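Local coordinates for mandelate racemase/muconate lactonizing enzyme, C-terminal domain protein (Paracoccus denitrificans, PDB 4DWD) that binds magnesium and, as a member of the enolase superfamily, may act as a hydro-lyase, at residues E9-A14 and F27-A32; E41-L46 and I272-G277; R57-F62 and D76-R81. All blocks are in the same frame, centred on the assembly; numbering follows the deposited sequence. Where two conformers were deposited one is given.

Overall arrangement
Contacts 1 and 3 lie within the N-terminal capping domain, whereas contact 2 joins that domain to the barrel domain. Contacts 1 and 2 have centres about 13 Å apart and touch directly, Phe27 CE1 packing 3.4 Å from Glu41 CD, because strands 24-32 and 37-42 are neighbours in one antiparallel sheet. Contact 3 lies in the helical part of the cap, its centre about 16 Å from each of the others and its nearest atoms about 6 to 7 Å away. Contact 2 lies near the metal site of the barrel: the Lys274 side chain is about 5 Å from that of Glu249, which with Asp197 and Glu223 binds calcium in a crystal structure of this protein.

Contact 1 of 3, residues E9-A14 and F27-A32; sequences EALSVA and FVRITA
The N-terminal beta hairpin of the capping domain pairs Glu9-Ala14 with Phe27-Ala32 in antiparallel fashion, and the salt bridge of Glu9 with Arg29 reinforces the pairing. These two residues form a hydrogen-bonded pair: Glu9 N reaches Arg29 O at 2.8 Å, and Arg29 N returns to Glu9 O at 2.9 Å. Leu11 and Phe27 repeat the pattern, Leu11 N donating to Phe27 O at 2.9 Å and Phe27 N to Leu11 O. Between them lies the non-hydrogen-bonded pair Ala10-Val28, where Val28 CA makes a CA-H...O contact of 3.2 Å with Glu9 O.

Arg29 holds the Glu9 carboxylate side-on with two nitrogens. NH2 meets OE1 at 2.8 Å on its syn side in a nearly straight bond (172°), while NE approaches OE2 at 2.9 Å from above the carboxylate plane; the carboxylate and guanidinium planes are inclined by 38°. The arginine leaves the backbone extended and bends at chi3 (57°), which swings its guanidinium beside the glutamate, and Leu11 CD1 lies over one guanidinium face. Long, flexible side chains suit this partly exposed pair. A water bridges Glu9 OE2, 2.7 Å away, to Arg29 O and Thr31 OG1.

Farther along, Val13 meets the edge of the Phe27 ring, CG2 lying 3.6 Å from CD2; a compact branched residue fits against that rim, while Phe336 meets the same ring with its plane almost perpendicular. On the other sheet face, Ala10 packs on Leu52 of helix 49-63, and Val28 on Val55 of that helix and on Ala97 of helix 90-110. A meander of antiparallel strands covered by helices in this way is characteristic of the enolase-superfamily N-terminal domain.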
loop_
_atom_site.group_PDB
_atom_site.type_symbol
_atom_site.label_atom_id
_atom_site.label_comp_id
_atom_site.label_asym_id
_atom_site.label_seq_id
_atom_site.Cartn_x
_atom_site.Cartn_y
_atom_site.Cartn_z
ATOM N N GLU B 9 -10.764 43.641 -21.668
ATOM C CA GLU B 9 -10.623 43.391 -23.104
ATOM C C GLU B 9 -9.815 42.134 -23.359
ATOM O O GLU B 9 -8.780 41.914 -22.720
ATOM C CB GLU B 9 -9.880 44.529 -23.782
ATOM C CG GLU B 9 -10.623 45.838 -23.854
ATOM C CD GLU B 9 -9.680 46.922 -24.301
ATOM O OE1 GLU B 9 -9.406 47.023 -25.512
ATOM O OE2 GLU B 9 -9.170 47.638 -23.437
ATOM N N ALA B 10 -10.275 41.340 -24.319
ATOM C CA ALA B 10 -9.578 40.127 -24.748
ATOM C C ALA B 10 -8.974 40.387 -26.129
ATOM O O ALA B 10 -9.703 40.688 -27.076
ATOM C CB ALA B 10 -10.552 38.951 -24.801
ATOM N N LEU B 11 -7.650 40.276 -26.237
ATOM C CA LEU B 11 -6.918 40.703 -27.428
ATOM C C LEU B 11 -6.060 39.583 -28.014
ATOM O O LEU B 11 -5.226 38.989 -27.325
ATOM C CB LEU B 11 -6.009 41.885 -27.071
ATOM C CG LEU B 11 -6.665 43.135 -26.468
ATOM C CD1 LEU B 11 -5.603 44.149 -26.082
ATOM C CD2 LEU B 11 -7.691 43.742 -27.417
ATOM N N SER B 12 -6.270 39.307 -29.301
ATOM C CA SER B 12 -5.425 38.401 -30.061
ATOM C C SER B 12 -4.426 39.278 -30.812
ATOM O O SER B 12 -4.829 40.132 -31.615
ATOM C CB SER B 12 -6.271 37.572 -31.036
ATOM O OG SER B 12 -5.460 36.837 -31.942
ATOM N N VAL B 13 -3.137 39.081 -30.540
ATOM C CA VAL B 13 -2.097 40.004 -31.002
ATOM C C VAL B 13 -1.031 39.306 -31.851
ATOM O O VAL B 13 -0.442 38.308 -31.425
ATOM C CB VAL B 13 -1.440 40.718 -29.796
ATOM C CG1 VAL B 13 -0.377 41.719 -30.245
ATOM C CG2 VAL B 13 -2.501 41.420 -28.947
ATOM N N ALA B 14 -0.797 39.836 -33.053
ATOM C CA ALA B 14 0.268 39.376 -33.940
ATOM C C ALA B 14 1.618 39.802 -33.368
ATOM O O ALA B 14 1.829 40.985 -33.099
ATOM C CB ALA B 14 0.069 39.945 -35.340
ATOM N N PHE B 27 -3.799 38.170 -24.944
ATOM C CA PHE B 27 -3.655 39.066 -23.802
ATOM C C PHE B 27 -4.998 39.524 -23.287
ATOM O O PHE B 27 -5.987 39.543 -24.027
ATOM C CB PHE B 27 -2.783 40.281 -24.164
ATOM C CG PHE B 27 -1.388 39.916 -24.596
ATOM C CD1 PHE B 27 -0.495 39.354 -23.689
ATOM C CD2 PHE B 27 -0.972 40.123 -25.914
ATOM C CE1 PHE B 27 0.796 39.020 -24.080
ATOM C CE2 PHE B 27 0.315 39.779 -26.317
ATOM C CZ PHE B 27 1.197 39.219 -25.394
ATOM N N VAL B 28 -5.022 39.869 -22.005
ATOM C CA VAL B 28 -6.186 40.495 -21.391
ATOM C C VAL B 28 -5.738 41.858 -20.879
ATOM O O VAL B 28 -4.748 41.964 -20.151
ATOM C CB VAL B 28 -6.776 39.627 -20.250
ATOM C CG1 VAL B 28 -7.893 40.367 -19.529
ATOM C CG2 VAL B 28 -7.312 38.313 -20.799
ATOM N N ARG B 29 -6.453 42.907 -21.289
ATOM C CA ARG B 29 -6.202 44.243 -20.771
ATOM C C ARG B 29 -7.373 44.639 -19.888
ATOM O O ARG B 29 -8.518 44.655 -20.343
ATOM C CB ARG B 29 -5.996 45.259 -21.902
ATOM C CG ARG B 29 -5.850 46.687 -21.375
ATOM C CD ARG B 29 -5.408 47.676 -22.437
ATOM N NE ARG B 29 -6.310 47.716 -23.576
ATOM C CZ ARG B 29 -5.959 48.178 -24.774
ATOM N NH1 ARG B 29 -4.725 48.625 -24.981
ATOM N NH2 ARG B 29 -6.831 48.181 -25.769
ATOM N N ILE B 30 -7.083 44.921 -18.622
ATOM C CA ILE B 30 -8.109 45.390 -17.677
ATOM C C ILE B 30 -7.851 46.853 -17.340
ATOM O O ILE B 30 -6.762 47.207 -16.902
ATOM C CB ILE B 30 -8.181 44.520 -16.397
ATOM C CG1 ILE B 30 -8.355 43.040 -16.781
ATOM C CG2 ILE B 30 -9.320 44.984 -15.485
ATOM C CD1 ILE B 30 -8.612 42.078 -15.629
ATOM N N THR B 31 -8.878 47.687 -17.525
ATOM C CA THR B 31 -8.785 49.109 -17.239
ATOM C C THR B 31 -9.641 49.399 -16.023
ATOM O O THR B 31 -10.801 48.977 -15.956
ATOM C CB THR B 31 -9.243 49.946 -18.441
ATOM O OG1 THR B 31 -8.505 49.530 -19.597
ATOM C CG2 THR B 31 -9.001 51.439 -18.196
ATOM N N ALA B 32 -9.056 50.088 -15.052
ATOM C CA ALA B 32 -9.782 50.485 -13.851
ATOM C C ALA B 32 -10.511 51.801 -14.110
ATOM O O ALA B 32 -10.261 52.474 -15.121
ATOM C CB ALA B 32 -8.826 50.625 -12.679
HETATM O O HOH W 1 -9.590 47.315 -20.805
#

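Contact 2 of 3, residues E41-L46 and I272-G277; sequences EASPML and IVKMGG
Ser43 N donates to Val273 O at 2.8 Å, tying the loop that follows strand 37-42 to the loop preceding helix 277-291. The bond is somewhat bent (147°) and reaches the oxygen from above the carbonyl plane, 49° out of it. Just beside it, Val273 fits its branched side chain against the backbone of Glu41 and Ser43: CG1 lies 3.4 Å from Glu41 O, and CG2 approaches Ser43 CA at 3.8 Å. A compact apolar residue suits this buried place, although Glu41 O is left without a polar partner in the model. The Glu41 carboxylate is engaged elsewhere, OE1 accepting from Gly305 N.

The first bond of the Lys274 side chain points away from the other segment, yet CG packs on Ser43 CB at 3.5 Å, and a bend at chi4 (-71°) delivers NZ to Ser43 OG at 2.9 Å. Met45, here selenomethionine, crosses the lysine at about a right angle with SE 3.5 Å from NZ, and packs on Lys84 of the second subunit. Lys274 lies near metal-binding Glu249, side chains about 5 Å apart, consistent with an enolase-superfamily interface, where capping-domain loops lie over the barrel mouth.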
loop_
_atom_site.group_PDB
_atom_site.type_symbol
_atom_site.label_atom_id
_atom_site.label_comp_id
_atom_site.label_asym_id
_atom_site.label_seq_id
_atom_site.Cartn_x
_atom_site.Cartn_y
_atom_site.Cartn_z
ATOM N N GLU B 41 -1.989 37.500 -19.514
ATOM C CA GLU B 41 -1.727 36.673 -20.692
ATOM C C GLU B 41 -2.281 35.274 -20.472
ATOM O O GLU B 41 -2.167 34.735 -19.367
ATOM C CB GLU B 41 -0.225 36.609 -20.986
ATOM C CG GLU B 41 0.082 35.781 -22.224
ATOM C CD GLU B 41 1.486 35.966 -22.771
ATOM O OE1 GLU B 41 2.350 36.607 -22.130
ATOM O OE2 GLU B 41 1.720 35.444 -23.874
ATOM N N ALA B 42 -2.899 34.720 -21.522
ATOM C CA ALA B 42 -3.347 33.318 -21.542
ATOM C C ALA B 42 -2.440 32.530 -22.478
ATOM O O ALA B 42 -2.037 33.043 -23.524
ATOM C CB ALA B 42 -4.786 33.212 -22.041
ATOM N N SER B 43 -2.143 31.277 -22.133
ATOM C CA SER B 43 -1.302 30.435 -22.987
ATOM C C SER B 43 -1.904 30.397 -24.392
ATOM O O SER B 43 -3.074 30.036 -24.546
ATOM C CB SER B 43 -1.225 29.029 -22.397
ATOM O OG SER B 43 -0.250 28.249 -23.074
ATOM N N PRO B 44 -1.113 30.766 -25.421
ATOM C CA PRO B 44 -1.686 30.953 -26.765
ATOM C C PRO B 44 -1.768 29.640 -27.556
ATOM O O PRO B 44 -1.248 29.537 -28.692
ATOM C CB PRO B 44 -0.711 31.936 -27.404
ATOM C CG PRO B 44 0.607 31.596 -26.795
ATOM C CD PRO B 44 0.300 31.200 -25.364
HETATM N N MSE B 45 -2.444 28.657 -26.962
HETATM C CA MSE B 45 -2.600 27.338 -27.589
HETATM C C MSE B 45 -3.587 27.490 -28.718
HETATM O O MSE B 45 -4.738 27.924 -28.510
HETATM C CB MSE B 45 -3.058 26.317 -26.540
HETATM C CG MSE B 45 -2.067 26.228 -25.371
HETATM SE SE MSE B 45 -0.269 25.622 -25.918
HETATM C CE MSE B 45 0.646 27.315 -26.235
ATOM N N LEU B 46 -3.140 27.143 -29.926
ATOM C CA LEU B 46 -3.899 27.402 -31.158
ATOM C C LEU B 46 -4.378 28.859 -31.167
ATOM O O LEU B 46 -5.516 29.180 -31.545
ATOM C CB LEU B 46 -5.046 26.391 -31.345
ATOM C CG LEU B 46 -4.632 24.924 -31.449
ATOM C CD1 LEU B 46 -5.871 24.083 -31.675
ATOM C CD2 LEU B 46 -3.613 24.688 -32.553
ATOM N N ILE B 272 2.263 29.623 -15.355
ATOM C CA ILE B 272 1.486 30.759 -14.863
ATOM C C ILE B 272 0.431 31.326 -15.831
ATOM O O ILE B 272 -0.526 31.979 -15.380
ATOM C CB ILE B 272 2.476 31.869 -14.385
ATOM C CG1 ILE B 272 1.845 32.860 -13.402
ATOM C CG2 ILE B 272 3.171 32.575 -15.555
ATOM C CD1 ILE B 272 2.907 33.474 -12.516
ATOM N N VAL B 273 0.607 31.106 -17.141
ATOM C CA VAL B 273 -0.389 31.554 -18.118
ATOM C C VAL B 273 -1.301 30.429 -18.582
ATOM O O VAL B 273 -2.250 30.666 -19.354
ATOM C CB VAL B 273 0.222 32.296 -19.337
ATOM C CG1 VAL B 273 0.981 33.526 -18.889
ATOM C CG2 VAL B 273 1.107 31.403 -20.194
ATOM N N LYS B 274 -1.033 29.212 -18.102
ATOM C CA LYS B 274 -1.932 28.080 -18.364
ATOM C C LYS B 274 -2.947 27.856 -17.248
ATOM O O LYS B 274 -4.026 27.307 -17.487
ATOM C CB LYS B 274 -1.147 26.778 -18.584
ATOM C CG LYS B 274 -0.297 26.815 -19.845
ATOM C CD LYS B 274 0.405 25.475 -20.027
ATOM C CE LYS B 274 1.338 25.465 -21.231
ATOM N NZ LYS B 274 0.576 25.480 -22.518
HETATM N N MSE B 275 -2.587 28.246 -16.032
HETATM C CA MSE B 275 -3.417 27.996 -14.848
HETATM C C MSE B 275 -2.962 28.920 -13.756
HETATM O O MSE B 275 -1.777 29.291 -13.694
HETATM C CB MSE B 275 -3.272 26.526 -14.404
HETATM C CG MSE B 275 -1.856 26.107 -13.981
HETATM SE SE MSE B 275 -1.512 26.432 -12.064
HETATM C CE MSE B 275 -2.428 24.844 -11.361
ATOM N N GLY B 276 -3.910 29.309 -12.906
ATOM C CA GLY B 276 -3.602 29.930 -11.627
ATOM C C GLY B 276 -3.195 31.389 -11.620
ATOM O O GLY B 276 -3.565 32.130 -10.718
ATOM N N GLY B 277 -2.418 31.821 -12.612
ATOM C CA GLY B 277 -1.870 33.168 -12.541
ATOM C C GLY B 277 -0.960 33.282 -11.330
ATOM O O GLY B 277 -0.477 32.276 -10.803
#

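Contact 3 of 3, residues R57-F62 and D76-R81; sequences RDIAPF and DRMMHR
Met78 and Phe62 make the Met-aromatic contact between the helices. Met78, present as selenomethionine, sets its SE 4.2 Å from the centroid of the Phe62 ring and 39° off the ring normal, an oblique approach in which the two side chains slide past each other in opposite directions. The nearest ring atom is CD2, 3.5 Å from SE. Phe62 reaches across because its ring lies anti to the backbone N (chi1 172°), projecting from its helix toward the other. Met78 turns at chi2 and chi3, so that its CE touches Ile59 CG1 at 3.9 Å and also meets Asp58 O. A flexible methionine chain suits the place, since it can bend from the Phe62 ring to Ile59; selenium stands in for sulfur here.

These contacts join helices 49-63 and 71-81, successive helices of the enolase-type capping domain. Their segments run roughly antiparallel, at 145° with axes 10.8 Å apart, a wide spacing that large side chains must span. Helix 90-110 also packs here, with Leu95 on Met78 and Ala94 and Cys98 on Ile59.

Two arginines meet Phe62, Arg77 by its aliphatic CD and Arg81 by its guanidinium. Arg77 crosses Phe62 at about a right angle and lays CD 3.7 Å from CZ. Arg81 places the face of its guanidinium against the ring's CD1, NH2 being 3.8 Å away, but the planes are steeply inclined and do not stack. Arg81 NH1 lies 3.7 Å from Asp58 O, too long for a hydrogen bond.

No hydrogen bond crosses between the two segments; within helix 71-81, His80 ND1 donates to Asp76 O at 3.0 Å, in the imidazole plane, while His80 N reaches the same oxygen from its opposite face. His80 NE2 bonds Tyr229 OH of the second subunit.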
loop_
_atom_site.group_PDB
_atom_site.type_symbol
_atom_site.label_atom_id
_atom_site.label_comp_id
_atom_site.label_asym_id
_atom_site.label_seq_id
_atom_site.Cartn_x
_atom_site.Cartn_y
_atom_site.Cartn_z
ATOM N N ARG B 57 -16.910 36.497 -23.135
ATOM C CA ARG B 57 -18.314 36.123 -22.944
ATOM C C ARG B 57 -18.663 35.853 -21.488
ATOM O O ARG B 57 -19.759 36.189 -21.033
ATOM C CB ARG B 57 -18.658 34.866 -23.745
ATOM C CG ARG B 57 -18.712 35.009 -25.254
ATOM C CD ARG B 57 -19.324 33.754 -25.873
ATOM N NE ARG B 57 -18.602 32.533 -25.495
ATOM C CZ ARG B 57 -17.473 32.120 -26.070
ATOM N NH1 ARG B 57 -16.933 32.809 -27.069
ATOM N NH2 ARG B 57 -16.888 31.014 -25.653
ATOM N N ASP B 58 -17.746 35.211 -20.771
ATOM C CA ASP B 58 -18.074 34.648 -19.461
ATOM C C ASP B 58 -17.518 35.444 -18.285
ATOM O O ASP B 58 -18.214 35.639 -17.278
ATOM C CB ASP B 58 -17.642 33.179 -19.375
ATOM C CG ASP B 58 -18.194 32.331 -20.510
ATOM O OD1 ASP B 58 -19.352 32.555 -20.949
ATOM O OD2 ASP B 58 -17.476 31.427 -20.973
ATOM N N ILE B 59 -16.277 35.907 -18.402
ATOM C CA ILE B 59 -15.589 36.525 -17.268
ATOM C C ILE B 59 -15.762 38.038 -17.223
ATOM O O ILE B 59 -16.137 38.590 -16.184
ATOM C CB ILE B 59 -14.097 36.133 -17.239
ATOM C CG1 ILE B 59 -13.953 34.607 -17.185
ATOM C CG2 ILE B 59 -13.385 36.784 -16.062
ATOM C CD1 ILE B 59 -12.535 34.112 -17.407
ATOM N N ALA B 60 -15.486 38.696 -18.347
ATOM C CA ALA B 60 -15.561 40.156 -18.439
ATOM C C ALA B 60 -16.858 40.762 -17.871
ATOM O O ALA B 60 -16.776 41.688 -17.064
ATOM C CB ALA B 60 -15.312 40.619 -19.870
ATOM N N PRO B 61 -18.047 40.245 -18.270
ATOM C CA PRO B 61 -19.272 40.872 -17.749
ATOM C C PRO B 61 -19.374 40.777 -16.232
ATOM O O PRO B 61 -19.987 41.634 -15.604
ATOM C CB PRO B 61 -20.406 40.065 -18.401
ATOM C CG PRO B 61 -19.794 39.393 -19.577
ATOM C CD PRO B 61 -18.343 39.188 -19.261
ATOM N N PHE B 62 -18.764 39.754 -15.644
ATOM C CA PHE B 62 -18.797 39.576 -14.198
ATOM C C PHE B 62 -17.814 40.494 -13.468
ATOM O O PHE B 62 -18.126 41.023 -12.408
ATOM C CB PHE B 62 -18.533 38.114 -13.837
ATOM C CG PHE B 62 -18.355 37.880 -12.366
ATOM C CD1 PHE B 62 -19.461 37.829 -11.519
ATOM C CD2 PHE B 62 -17.077 37.724 -11.818
ATOM C CE1 PHE B 62 -19.302 37.621 -10.157
ATOM C CE2 PHE B 62 -16.915 37.507 -10.455
ATOM C CZ PHE B 62 -18.028 37.463 -9.625
ATOM N N ASP B 76 -12.107 32.976 -8.001
ATOM C CA ASP B 76 -12.517 31.661 -7.510
ATOM C C ASP B 76 -14.018 31.459 -7.697
ATOM O O ASP B 76 -14.457 30.337 -7.990
ATOM C CB ASP B 76 -12.090 31.433 -6.049
ATOM C CG ASP B 76 -10.582 31.326 -5.890
ATOM O OD1 ASP B 76 -9.850 31.351 -6.911
ATOM O OD2 ASP B 76 -10.131 31.210 -4.734
ATOM N N ARG B 77 -14.808 32.531 -7.555
ATOM C CA ARG B 77 -16.225 32.442 -7.932
ATOM C C ARG B 77 -16.349 32.088 -9.416
ATOM O O ARG B 77 -17.130 31.218 -9.779
ATOM C CB ARG B 77 -17.005 33.719 -7.613
ATOM C CG ARG B 77 -18.512 33.529 -7.729
ATOM C CD ARG B 77 -19.293 34.784 -7.374
ATOM N NE ARG B 77 -18.878 35.379 -6.102
ATOM C CZ ARG B 77 -19.269 34.974 -4.894
ATOM N NH1 ARG B 77 -18.825 35.613 -3.818
ATOM N NH2 ARG B 77 -20.091 33.936 -4.748
HETATM N N MSE B 78 -15.558 32.745 -10.266
HETATM C CA MSE B 78 -15.610 32.478 -11.708
HETATM C C MSE B 78 -15.190 31.060 -12.012
HETATM O O MSE B 78 -15.776 30.405 -12.873
HETATM C CB MSE B 78 -14.722 33.423 -12.516
HETATM C CG MSE B 78 -15.317 34.798 -12.762
HETATM SE SE MSE B 78 -17.044 34.729 -13.697
HETATM C CE MSE B 78 -16.887 33.286 -14.985
HETATM N N MSE B 79 -14.176 30.556 -11.317
HETATM C CA MSE B 79 -13.758 29.160 -11.551
HETATM C C MSE B 79 -14.930 28.271 -11.318
HETATM O O MSE B 79 -15.157 27.338 -12.077
HETATM C CB MSE B 79 -12.547 28.649 -10.709
HETATM C CG MSE B 79 -12.693 27.378 -9.762
HETATM SE SE MSE B 79 -13.206 25.691 -10.689
HETATM C CE MSE B 79 -14.568 24.968 -9.472
ATOM N N HIS B 80 -15.707 28.528 -10.287
ATOM C CA HIS B 80 -16.832 27.649 -10.036
ATOM C C HIS B 80 -17.960 27.811 -11.029
ATOM O O HIS B 80 -18.611 26.832 -11.380
ATOM C CB HIS B 80 -17.208 27.681 -8.554
ATOM C CG HIS B 80 -16.190 26.951 -7.684
ATOM N ND1 HIS B 80 -14.997 27.493 -7.366
ATOM C CD2 HIS B 80 -16.181 25.653 -7.156
ATOM C CE1 HIS B 80 -14.271 26.612 -6.647
ATOM N NE2 HIS B 80 -14.990 25.483 -6.524
ATOM N N ARG B 81 -18.167 29.026 -11.532
ATOM C CA ARG B 81 -19.128 29.245 -12.635
ATOM C C ARG B 81 -18.693 28.519 -13.911
ATOM O O ARG B 81 -19.533 28.049 -14.691
ATOM C CB ARG B 81 -19.284 30.735 -12.950
ATOM C CG ARG B 81 -19.789 31.567 -11.784
ATOM C CD ARG B 81 -20.885 32.550 -12.163
ATOM N NE ARG B 81 -20.621 33.307 -13.382
ATOM C CZ ARG B 81 -21.118 34.518 -13.631
ATOM N NH1 ARG B 81 -20.831 35.133 -14.771
ATOM N NH2 ARG B 81 -21.889 35.125 -12.734
#